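Local structure of 3-oxo-tetronate kinase (Cupriavidus necator, 5DMH) at residues Gly243-Ala247 with Asn265-Ala269. The protein catalyses the ATP-dependent phosphorylation of 3-oxo-tetronate to 3-oxo-tetronate 4-phosphate. Sequence-based numbering, arbitrary orientation.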
loop_
_atom_site.group_PDB
_atom_site.type_symbol
_atom_site.label_atom_id
_atom_site.label_comp_id
_atom_site.label_asym_id
_atom_site.label_seq_id
_atom_site.Cartn_x
_atom_site.Cartn_y
_atom_site.Cartn_z
ATOM N N GLY A 243 -14.724 -5.642 11.405
ATOM C CA GLY A 243 -15.310 -5.901 10.099
ATOM C C GLY A 243 -16.798 -6.240 10.169
ATOM O O GLY A 243 -17.632 -5.669 9.461
ATOM N N GLU A 244 -17.142 -7.173 11.050
ATOM C CA GLU A 244 -18.535 -7.530 11.256
ATOM C C GLU A 244 -19.343 -6.342 11.793
ATOM O O GLU A 244 -20.434 -6.095 11.316
ATOM C CB GLU A 244 -18.654 -8.741 12.184
ATOM C CG GLU A 244 -20.085 -9.220 12.332
ATOM C CD GLU A 244 -20.252 -10.413 13.257
ATOM O OE1 GLU A 244 -19.258 -11.064 13.640
ATOM O OE2 GLU A 244 -21.406 -10.686 13.612
ATOM N N ALA A 245 -18.819 -5.607 12.774
ATOM C CA ALA A 245 -19.542 -4.458 13.332
ATOM C C ALA A 245 -19.806 -3.370 12.296
ATOM O O ALA A 245 -20.811 -2.640 12.378
ATOM C CB ALA A 245 -18.804 -3.886 14.491
ATOM N N CYS A 246 -18.915 -3.279 11.313
ATOM C CA CYS A 246 -19.014 -2.277 10.258
ATOM C C CYS A 246 -19.685 -2.773 8.971
ATOM O O CYS A 246 -19.573 -2.124 7.947
ATOM C CB CYS A 246 -17.620 -1.728 9.924
ATOM S SG CYS A 246 -16.832 -0.811 11.273
ATOM N N ALA A 247 -20.409 -3.886 9.037
ATOM C CA ALA A 247 -21.070 -4.436 7.861
ATOM C C ALA A 247 -21.984 -3.403 7.211
ATOM O O ALA A 247 -22.197 -3.440 6.002
ATOM C CB ALA A 247 -21.878 -5.667 8.248
ATOM N N ASN A 265 -18.770 -10.874 5.759
ATOM C CA ASN A 265 -20.023 -10.113 5.762
ATOM C C ASN A 265 -20.869 -10.393 4.521
ATOM O O ASN A 265 -22.071 -10.610 4.621
ATOM C CB ASN A 265 -19.767 -8.614 5.818
ATOM C CG ASN A 265 -19.219 -8.153 7.145
ATOM O OD1 ASN A 265 -19.456 -8.769 8.209
ATOM N ND2 ASN A 265 -18.503 -7.031 7.101
ATOM N N PHE A 266 -20.252 -10.366 3.346
ATOM C CA PHE A 266 -21.024 -10.555 2.113
ATOM C C PHE A 266 -21.521 -11.993 1.989
ATOM O O PHE A 266 -22.617 -12.239 1.515
ATOM C CB PHE A 266 -20.205 -10.133 0.887
ATOM C CG PHE A 266 -19.858 -8.668 0.881
ATOM C CD1 PHE A 266 -20.858 -7.715 0.747
ATOM C CD2 PHE A 266 -18.554 -8.246 1.022
ATOM C CE1 PHE A 266 -20.546 -6.363 0.756
ATOM C CE2 PHE A 266 -18.231 -6.873 1.038
ATOM C CZ PHE A 266 -19.230 -5.947 0.903
ATOM N N ARG A 267 -20.713 -12.943 2.430
ATOM C CA ARG A 267 -21.137 -14.338 2.435
ATOM C C ARG A 267 -22.361 -14.524 3.328
ATOM O O ARG A 267 -23.354 -15.148 2.931
ATOM C CB ARG A 267 -19.987 -15.234 2.906
ATOM C CG ARG A 267 -18.972 -15.544 1.829
ATOM C CD ARG A 267 -18.072 -16.696 2.230
ATOM N NE ARG A 267 -17.159 -16.328 3.312
ATOM C CZ ARG A 267 -15.968 -15.764 3.151
ATOM N NH1 ARG A 267 -15.495 -15.492 1.937
ATOM N NH2 ARG A 267 -15.229 -15.471 4.219
ATOM N N ARG A 268 -22.289 -13.974 4.528
ATOM C CA ARG A 268 -23.396 -14.065 5.479
ATOM C C ARG A 268 -24.678 -13.447 4.938
ATOM O O ARG A 268 -25.783 -13.901 5.235
ATOM C CB ARG A 268 -23.017 -13.343 6.762
ATOM C CG ARG A 268 -22.995 -14.248 7.945
ATOM C CD ARG A 268 -21.601 -14.505 8.390
ATOM N NE ARG A 268 -21.255 -13.673 9.534
ATOM C CZ ARG A 268 -20.308 -13.974 10.416
ATOM N NH1 ARG A 268 -20.065 -13.150 11.421
ATOM N NH2 ARG A 268 -19.610 -15.100 10.296
ATOM N N ALA A 269 -24.518 -12.386 4.159
ATOM C CA ALA A 269 -25.643 -11.657 3.606
ATOM C C ALA A 269 -26.197 -12.323 2.350
ATOM O O ALA A 269 -27.170 -11.843 1.775
ATOM C CB ALA A 269 -25.230 -10.215 3.298
#
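With N265 CG set beside its own backbone N (chi1 -70°) and E244 CG swung to the far side from its backbone nitrogen, an amide and a carboxylate reach across between the C-terminal ends of two helices, 236-245 and 262-268, at the surface of the sugar-binding domain. This is a side-chain-to-backbone bond between two helices: N265 ND2 donates to the carbonyl oxygen of G243 over 2.9 Å, nearly straight at the hydrogen (170°). The donor sits well above the carbonyl plane, while the oxygen lies close to the plane of the N265 amide. The same oxygen also takes a weak bond from C246 N, where the chain leaves helical geometry. N265 OD1 is 3.4 Å from E244 CA, and A247 CB rests 3.8 Å from N265 CG, so the amide lies against the last helical turn and against A247, just beyond the helix end. Farther out, the extended E244 chain meets the bent R268 chain in a salt bridge, carboxylate and guanidinium planes 85° apart. E264, one turn back, pairs with R268 NH2 and probably helps to steady the guanidinium. The carboxylate approaches the guanidinium edge, with E244 OE1 3.2 Å from R268 NH1.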